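PDB 1OYJ: probable glutathione S-transferase GSTU1 from Oryza sativa, which catalyses the conjugation of reduced glutathione to a wide range of hydrophobic electrophiles and is linked to herbicide detoxification. Local coordinates for residues A[106-111]-A[166-171]; A[145-148]-A[153-156]; A[45-48]-A[53-56]. All coordinates share one frame; numbering follows the deposited sequence.

How the contacts relate
Contacts 1 and 2 adjoin inside the helical C-terminal domain, centres 10 Å apart, with contact 2 nested in the loop that contact 1 closes. Asp166 of contact 1 joins them: its OD1 is 2.8 Å from Phe154 N, and its OD2 3.2 Å from Gly155 N, both probable hydrogen bonds. Contact 3 belongs to the N-terminal thioredoxin-like domain, its centre 23 Å from that of contact 1 and 33 Å from that of contact 2. It touches glutathione directly, whereas the Ala168 side chain of contact 1 stays about 9 Å from a bound glutathione. Across the dimer interface, Phe106 of one subunit meets His53 of the other.

Contact 1: residues A[106-111]-A[166-171]; sequences FWADYV and DVALVP
Ala108 and Ala168 meet methyl to methyl, CB to CB 4.2 Å, where helices 97-124 and 164-169 approach each other. Their CA atoms lie only 5.9 Å apart, a spacing that two such short side chains permit. The second apolar pair lies one turn further along helix 97-124, and at the next residue of helix 164-169: Val111 CG2 is 4.2 Å from Leu169 CD1, and the two side chains cross at about a right angle. Of the two leucine methyls it is CD1 that meets both branches of the valine.

A methyl-to-carbonyl contact makes up the rest. With Val111 CG1 anti to the backbone N (chi1 -179°), this branch is the one carried to Ala168 O, at 3.8 Å, leaving CG2 for the leucine. The bond from Arg20 NE satisfies this buried oxygen, and the arginine side chain also packs on Val111. Across the two segments the evidence is therefore of dispersion packing alone, with 154 Å² of surface buried.

The pairing lies in the helical domain of the glutathione transferase fold, where that domain meets the N-terminal thioredoxin-like one. Helices of the N-terminal domain cover it: Leu70 of helix 69-79 touches both alanines, and Arg20 reaches Val111 and Ala168 O from helix 16-28.

Contact 2: residues A[145-148]-A[153-156]; sequences EAEL and FFGG
Phe153 meets Leu148 through its backbone: its carbonyl C lies 3.6 Å from Leu148 CD1, whereas its CB points away from helix 127-148. The benzyl group packs instead on Leu162, Cys201 and Ile204, so this residue gives the leucine methyl a peptide surface rather than a ring. The same methyl reaches the next atom of the chain, Phe154 N, at 3.7 Å, which places CD1 directly against the peptide joining the two phenylalanines.

This is the return from helix 127-148 toward helix 164-169 in the C-terminal domain of a glutathione transferase. On the loop side Phe154 carries most of the contact. Its CG stands anti to the carbonyl carbon and beside the backbone N (chi1 -72°), a torsion that swings the ring back toward the helix end and sets one face under the leucine. Leu148 CD1 lies 4.0 Å from the ring centroid and 6° off the ring normal, a nearly vertical CH-pi contact. Nearer the far rim, Phe154 CE1 is 3.7 Å from Leu148 CB, so the leucine spans the ring from its middle to the rim. Glu147 takes a different approach: its CG comes to the edge, near the ring plane, 4.3 Å from Phe154 CD1. Its carboxylate continues to a salt bridge with Arg151, in the turn between the segments. The Trp197 ring meets that of Phe154 edge-to-face and also touches Leu148.

Gly155 gives its N-H, like Phe154, to the buried Asp166. The same carboxylate accepts Trp197 NE1 through OD1 and, through OD2, the backbone N of Gly163, the residue just before helix 164-169.

Contact 3: residues A[45-48]-A[53-56]; sequences LLLR and HRKI. With GSH (glutathione), chain N.
The glutathione site of the thioredoxin-like domain is bordered here by loop 53-56, against which Leu46 of helix 44-49 packs, at Lys55 O and Ile56. Leu46 CD1 lies 3.5 Å from Lys55 O, an oxygen that also accepts a hydrogen bond from Asn50 ND2. Leu46 CD2 is 3.8 Å from Ile56 CG2, the branch of the isoleucine turned to the helix.

The remaining branch faces the ligand. A chi1 of 56° tucks Ile56 CG1 over the backbone, flanked by N and C, and from there CD1 extends to 3.6 Å from glutathione CB2, on the cysteinyl part. The backbone does the polar work: Ile56 N donates to glutathione O2 at 2.8 Å (162° at the hydrogen), and glutathione N2 donates to Ile56 O at 2.8 Å (157°). Such a reciprocal, antiparallel-strand-like pair marks the cis-proline loop of the thioredoxin fold, in which the residue before the proline, here Ile56, pairs its backbone with the cysteinyl part of glutathione. With an alanine here, Leu46 would probably face a gap and the cysteinyl CB2 would probably lose the CD1 contact, even if both backbone bonds survived.

Lys55 turns its CB away from the helix, and its CG lies 3.3 Å from glutathione N3. Toward the surface, Leu47 CD2 packs 3.8 Å from Arg54 CG, while Arg54 O accepts a hydrogen bond from the glutathione-binding Lys42.

Contact 1: residues A[106-111]-A[166-171]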
loop_
_atom_site.group_PDB
_atom_site.type_symbol
_atom_site.label_atom_id
_atom_site.label_comp_id
_atom_site.label_asym_id
_atom_site.label_seq_id
_atom_site.Cartn_x
_atom_site.Cartn_y
_atom_site.Cartn_z
ATOM N N PHE A 106 -7.709 0.384 -3.959
ATOM C CA PHE A 106 -8.048 1.388 -2.988
ATOM C C PHE A 106 -8.584 0.736 -1.651
ATOM O O PHE A 106 -8.164 1.087 -0.569
ATOM C CB PHE A 106 -9.132 2.348 -3.582
ATOM C CG PHE A 106 -9.588 3.366 -2.609
ATOM C CD1 PHE A 106 -8.955 4.571 -2.508
ATOM C CD2 PHE A 106 -10.618 3.076 -1.760
ATOM C CE1 PHE A 106 -9.292 5.505 -1.496
ATOM C CE2 PHE A 106 -10.986 3.959 -0.792
ATOM C CZ PHE A 106 -10.309 5.208 -0.647
ATOM N N TRP A 107 -9.503 -0.197 -1.795
ATOM C CA TRP A 107 -10.211 -0.772 -0.630
ATOM C C TRP A 107 -9.249 -1.760 0.116
ATOM O O TRP A 107 -9.317 -1.915 1.316
ATOM C CB TRP A 107 -11.513 -1.367 -1.097
ATOM C CG TRP A 107 -12.588 -0.198 -1.190
ATOM C CD1 TRP A 107 -13.088 0.385 -2.301
ATOM C CD2 TRP A 107 -13.039 0.585 -0.102
ATOM N NE1 TRP A 107 -13.905 1.458 -1.982
ATOM C CE2 TRP A 107 -13.896 1.602 -0.622
ATOM C CE3 TRP A 107 -12.880 0.498 1.267
ATOM C CZ2 TRP A 107 -14.591 2.494 0.192
ATOM C CZ3 TRP A 107 -13.546 1.457 2.103
ATOM C CH2 TRP A 107 -14.395 2.432 1.534
ATOM N N ALA A 108 -8.391 -2.454 -0.603
ATOM C CA ALA A 108 -7.397 -3.337 0.063
ATOM C C ALA A 108 -6.476 -2.429 0.809
ATOM O O ALA A 108 -6.123 -2.720 1.955
ATOM C CB ALA A 108 -6.666 -4.197 -0.894
ATOM N N ASP A 109 -6.067 -1.331 0.165
ATOM C CA ASP A 109 -5.225 -0.353 0.888
ATOM C C ASP A 109 -5.929 0.151 2.186
ATOM O O ASP A 109 -5.342 0.304 3.240
ATOM C CB ASP A 109 -4.876 0.828 -0.015
ATOM C CG ASP A 109 -4.118 1.908 0.728
ATOM O OD1 ASP A 109 -2.972 1.686 1.088
ATOM O OD2 ASP A 109 -4.630 2.930 1.122
ATOM N N TYR A 110 -7.239 0.387 2.094
ATOM C CA TYR A 110 -7.991 0.918 3.183
ATOM C C TYR A 110 -7.975 -0.133 4.337
ATOM O O TYR A 110 -7.720 0.205 5.492
ATOM C CB TYR A 110 -9.397 1.117 2.769
ATOM C CG TYR A 110 -10.312 1.557 3.880
ATOM C CD1 TYR A 110 -10.522 2.891 4.149
ATOM C CD2 TYR A 110 -11.011 0.643 4.626
ATOM C CE1 TYR A 110 -11.313 3.289 5.197
ATOM C CE2 TYR A 110 -11.814 1.036 5.657
ATOM C CZ TYR A 110 -12.015 2.390 5.922
ATOM O OH TYR A 110 -12.897 2.761 6.942
ATOM N N VAL A 111 -8.159 -1.387 3.997
ATOM C CA VAL A 111 -8.014 -2.467 4.982
ATOM C C VAL A 111 -6.635 -2.477 5.663
ATOM O O VAL A 111 -6.523 -2.553 6.902
ATOM C CB VAL A 111 -8.288 -3.835 4.399
ATOM C CG1 VAL A 111 -8.126 -4.888 5.509
ATOM C CG2 VAL A 111 -9.741 -3.884 3.892
ATOM N N ASP A 166 -11.933 -9.107 -0.857
ATOM C CA ASP A 166 -12.490 -10.117 0.019
ATOM C C ASP A 166 -11.339 -10.842 0.774
ATOM O O ASP A 166 -11.398 -11.024 1.960
ATOM C CB ASP A 166 -13.284 -11.126 -0.675
ATOM C CG ASP A 166 -14.492 -10.524 -1.425
ATOM O OD1 ASP A 166 -15.480 -10.087 -0.790
ATOM O OD2 ASP A 166 -14.476 -10.553 -2.676
ATOM N N VAL A 167 -10.341 -11.242 0.025
ATOM C CA VAL A 167 -9.192 -11.891 0.603
ATOM C C VAL A 167 -8.445 -11.020 1.554
ATOM O O VAL A 167 -8.052 -11.465 2.648
ATOM C CB VAL A 167 -8.347 -12.575 -0.473
ATOM C CG1 VAL A 167 -7.121 -13.238 0.179
ATOM C CG2 VAL A 167 -9.133 -13.682 -1.136
ATOM N N ALA A 168 -8.238 -9.761 1.222
ATOM C CA ALA A 168 -7.555 -8.855 2.147
ATOM C C ALA A 168 -8.280 -8.701 3.489
ATOM O O ALA A 168 -7.640 -8.535 4.509
ATOM C CB ALA A 168 -7.397 -7.514 1.527
ATOM N N LEU A 169 -9.615 -8.688 3.467
ATOM C CA LEU A 169 -10.361 -8.350 4.681
ATOM C C LEU A 169 -10.736 -9.623 5.483
ATOM O O LEU A 169 -10.855 -9.598 6.711
ATOM C CB LEU A 169 -11.700 -7.687 4.267
ATOM C CG LEU A 169 -12.618 -7.244 5.429
ATOM C CD1 LEU A 169 -11.915 -6.389 6.434
ATOM C CD2 LEU A 169 -13.827 -6.511 4.894
ATOM N N VAL A 170 -10.918 -10.745 4.767
ATOM C CA VAL A 170 -11.557 -11.921 5.458
ATOM C C VAL A 170 -10.865 -12.448 6.701
ATOM O O VAL A 170 -11.548 -12.817 7.635
ATOM C CB VAL A 170 -11.929 -13.023 4.521
ATOM C CG1 VAL A 170 -10.774 -13.719 3.988
ATOM C CG2 VAL A 170 -12.983 -13.986 5.135
ATOM N N PRO A 171 -9.534 -12.438 6.771
ATOM C CA PRO A 171 -8.914 -12.887 8.018
ATOM C C PRO A 171 -9.329 -12.100 9.252
ATOM O O PRO A 171 -9.438 -12.659 10.347
ATOM C CB PRO A 171 -7.419 -12.819 7.746
ATOM C CG PRO A 171 -7.329 -12.870 6.190
ATOM C CD PRO A 171 -8.531 -12.104 5.737
#

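Contact 2: residues A[145-148]-A[153-156]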
loop_
_atom_site.group_PDB
_atom_site.type_symbol
_atom_site.label_atom_id
_atom_site.label_comp_id
_atom_site.label_asym_id
_atom_site.label_seq_id
_atom_site.Cartn_x
_atom_site.Cartn_y
_atom_site.Cartn_z
ATOM N N GLU A 145 -19.015 -1.800 5.119
ATOM C CA GLU A 145 -20.351 -2.230 4.759
ATOM C C GLU A 145 -20.917 -1.420 3.606
ATOM O O GLU A 145 -21.586 -1.996 2.658
ATOM C CB GLU A 145 -21.306 -2.180 5.993
ATOM C CG GLU A 145 -22.591 -2.970 5.898
ATOM C CD GLU A 145 -23.711 -2.527 6.920
ATOM O OE1 GLU A 145 -24.660 -3.333 7.163
ATOM O OE2 GLU A 145 -23.683 -1.351 7.428
ATOM N N ALA A 146 -20.770 -0.104 3.730
ATOM C CA ALA A 146 -21.233 0.831 2.707
ATOM C C ALA A 146 -20.642 0.507 1.345
ATOM O O ALA A 146 -21.348 0.524 0.345
ATOM C CB ALA A 146 -20.917 2.297 3.110
ATOM N N GLU A 147 -19.361 0.159 1.317
ATOM C CA GLU A 147 -18.752 -0.175 0.050
ATOM C C GLU A 147 -19.253 -1.507 -0.528
ATOM O O GLU A 147 -19.426 -1.638 -1.768
ATOM C CB GLU A 147 -17.220 -0.182 0.227
ATOM C CG GLU A 147 -16.455 -0.749 -0.949
ATOM C CD GLU A 147 -16.701 -0.006 -2.260
ATOM O OE1 GLU A 147 -17.072 1.207 -2.225
ATOM O OE2 GLU A 147 -16.392 -0.652 -3.270
ATOM N N LEU A 148 -19.468 -2.495 0.323
ATOM C CA LEU A 148 -20.044 -3.756 -0.101
ATOM C C LEU A 148 -21.456 -3.604 -0.723
ATOM O O LEU A 148 -21.820 -4.307 -1.681
ATOM C CB LEU A 148 -20.140 -4.726 1.073
ATOM C CG LEU A 148 -20.653 -6.112 0.818
ATOM C CD1 LEU A 148 -19.817 -6.849 -0.290
ATOM C CD2 LEU A 148 -20.847 -6.978 2.022
ATOM N N PHE A 153 -20.093 -10.312 -2.765
ATOM C CA PHE A 153 -18.649 -10.113 -2.477
ATOM C C PHE A 153 -18.165 -8.700 -2.836
ATOM O O PHE A 153 -18.752 -8.055 -3.709
ATOM C CB PHE A 153 -17.786 -11.112 -3.275
ATOM C CG PHE A 153 -17.994 -12.581 -2.859
ATOM C CD1 PHE A 153 -17.424 -13.121 -1.665
ATOM C CD2 PHE A 153 -18.772 -13.399 -3.657
ATOM C CE1 PHE A 153 -17.676 -14.435 -1.350
ATOM C CE2 PHE A 153 -19.021 -14.678 -3.321
ATOM C CZ PHE A 153 -18.472 -15.213 -2.205
ATOM N N PHE A 154 -17.042 -8.275 -2.209
ATOM C CA PHE A 154 -16.447 -7.006 -2.552
ATOM C C PHE A 154 -16.059 -7.010 -3.972
ATOM O O PHE A 154 -16.212 -6.008 -4.606
ATOM C CB PHE A 154 -15.251 -6.593 -1.656
ATOM C CG PHE A 154 -15.676 -6.186 -0.273
ATOM C CD1 PHE A 154 -15.969 -4.878 0.032
ATOM C CD2 PHE A 154 -15.812 -7.120 0.680
ATOM C CE1 PHE A 154 -16.448 -4.488 1.235
ATOM C CE2 PHE A 154 -16.237 -6.776 1.942
ATOM C CZ PHE A 154 -16.574 -5.377 2.234
ATOM N N GLY A 155 -15.523 -8.087 -4.488
ATOM C CA GLY A 155 -15.267 -8.133 -5.926
ATOM C C GLY A 155 -16.514 -7.792 -6.783
ATOM O O GLY A 155 -17.702 -8.101 -6.404
ATOM N N GLY A 156 -16.275 -7.159 -7.939
ATOM C CA GLY A 156 -17.378 -6.699 -8.792
ATOM C C GLY A 156 -17.378 -7.064 -10.305
ATOM O O GLY A 156 -16.995 -6.245 -11.157
#

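Contact 3: residues A[45-48]-A[53-56]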
loop_
_atom_site.group_PDB
_atom_site.type_symbol
_atom_site.label_atom_id
_atom_site.label_comp_id
_atom_site.label_asym_id
_atom_site.label_seq_id
_atom_site.Cartn_x
_atom_site.Cartn_y
_atom_site.Cartn_z
ATOM N N LEU A 45 16.635 -17.434 7.750
ATOM C CA LEU A 45 16.030 -17.362 6.414
ATOM C C LEU A 45 15.017 -16.183 6.345
ATOM O O LEU A 45 15.057 -15.384 5.467
ATOM C CB LEU A 45 15.426 -18.730 6.017
ATOM C CG LEU A 45 14.600 -18.787 4.728
ATOM C CD1 LEU A 45 15.464 -18.683 3.529
ATOM C CD2 LEU A 45 13.687 -20.038 4.674
ATOM N N LEU A 46 14.170 -16.025 7.349
ATOM C CA LEU A 46 13.302 -14.911 7.325
ATOM C C LEU A 46 14.111 -13.574 7.310
ATOM O O LEU A 46 13.878 -12.665 6.500
ATOM C CB LEU A 46 12.347 -14.999 8.511
ATOM C CG LEU A 46 11.588 -13.754 8.904
ATOM C CD1 LEU A 46 10.695 -13.337 7.840
ATOM C CD2 LEU A 46 10.840 -13.970 10.172
ATOM N N LEU A 47 15.100 -13.472 8.188
ATOM C CA LEU A 47 15.859 -12.243 8.266
ATOM C C LEU A 47 16.576 -11.937 6.979
ATOM O O LEU A 47 16.738 -10.729 6.633
ATOM C CB LEU A 47 16.857 -12.308 9.406
ATOM C CG LEU A 47 16.161 -12.362 10.754
ATOM C CD1 LEU A 47 17.270 -12.571 11.806
ATOM C CD2 LEU A 47 15.385 -11.138 11.018
ATOM N N ARG A 48 17.015 -12.979 6.273
ATOM C CA ARG A 48 17.632 -12.759 4.955
ATOM C C ARG A 48 16.700 -12.459 3.836
ATOM O O ARG A 48 17.108 -11.775 2.889
ATOM C CB ARG A 48 18.355 -13.999 4.421
ATOM C CG ARG A 48 19.711 -14.232 5.031
ATOM C CD ARG A 48 20.552 -15.408 4.384
ATOM N NE ARG A 48 20.012 -16.766 4.598
ATOM C CZ ARG A 48 19.434 -17.528 3.647
ATOM N NH1 ARG A 48 19.316 -17.072 2.389
ATOM N NH2 ARG A 48 18.993 -18.754 3.954
ATOM N N HIS A 53 12.036 -5.360 6.351
ATOM C CA HIS A 53 11.050 -5.274 7.362
ATOM C C HIS A 53 11.190 -6.365 8.397
ATOM O O HIS A 53 10.804 -6.155 9.495
ATOM C CB HIS A 53 9.638 -5.370 6.748
ATOM C CG HIS A 53 9.307 -4.262 5.816
ATOM N ND1 HIS A 53 9.350 -2.942 6.202
ATOM C CD2 HIS A 53 8.932 -4.264 4.514
ATOM C CE1 HIS A 53 9.015 -2.176 5.187
ATOM N NE2 HIS A 53 8.738 -2.953 4.155
ATOM N N ARG A 54 11.729 -7.497 8.041
ATOM C CA ARG A 54 11.882 -8.616 8.983
ATOM C C ARG A 54 10.580 -9.088 9.547
ATOM O O ARG A 54 10.497 -9.425 10.719
ATOM C CB ARG A 54 12.861 -8.287 10.124
ATOM C CG ARG A 54 14.246 -7.826 9.555
ATOM C CD ARG A 54 15.018 -6.898 10.403
ATOM N NE ARG A 54 14.554 -5.507 10.390
ATOM C CZ ARG A 54 13.771 -4.955 11.327
ATOM N NH1 ARG A 54 13.304 -5.674 12.358
ATOM N NH2 ARG A 54 13.445 -3.669 11.228
ATOM N N LYS A 55 9.559 -9.037 8.711
ATOM C CA LYS A 55 8.222 -9.446 9.025
ATOM C C LYS A 55 7.678 -10.653 8.234
ATOM O O LYS A 55 8.155 -10.972 7.166
ATOM C CB LYS A 55 7.268 -8.282 8.742
ATOM C CG LYS A 55 7.330 -7.217 9.821
ATOM C CD LYS A 55 6.589 -5.978 9.457
ATOM C CE LYS A 55 6.598 -4.942 10.583
ATOM N NZ LYS A 55 5.555 -3.922 10.237
ATOM N N ILE A 56 6.658 -11.340 8.781
ATOM C CA ILE A 56 6.034 -12.352 7.965
ATOM C C ILE A 56 4.762 -11.703 7.507
ATOM O O ILE A 56 4.369 -10.739 8.100
ATOM C CB ILE A 56 5.831 -13.708 8.743
ATOM C CG1 ILE A 56 5.026 -13.464 9.998
ATOM C CG2 ILE A 56 7.182 -14.286 9.089
ATOM C CD1 ILE A 56 3.462 -13.172 9.677
HETATM N N1 GSH N . 2.532 -4.866 5.964
HETATM C CA1 GSH N . 2.510 -6.220 6.414
HETATM C C1 GSH N . 1.991 -7.271 5.508
HETATM O O11 GSH N . 2.379 -8.404 5.315
HETATM O O12 GSH N . 1.001 -6.906 4.912
HETATM C CB1 GSH N . 2.617 -6.551 7.886
HETATM C CG1 GSH N . 2.849 -8.022 8.257
HETATM C CD1 GSH N . 3.034 -8.123 9.767
HETATM O OE1 GSH N . 2.597 -7.221 10.460
HETATM N N2 GSH N . 3.617 -9.203 10.290
HETATM C CA2 GSH N . 3.817 -9.340 11.711
HETATM C C2 GSH N . 5.341 -9.444 11.890
HETATM O O2 GSH N . 5.902 -10.290 11.225
HETATM C CB2 GSH N . 3.101 -10.615 12.156
HETATM S SG2 GSH N . 1.279 -10.394 12.126
HETATM N N3 GSH N . 6.063 -8.536 12.549
HETATM C CA3 GSH N . 7.104 -9.203 13.372
HETATM C C3 GSH N . 7.428 -8.787 14.806
HETATM O O31 GSH N . 8.632 -8.691 15.211
HETATM O O32 GSH N . 6.517 -8.598 15.598
#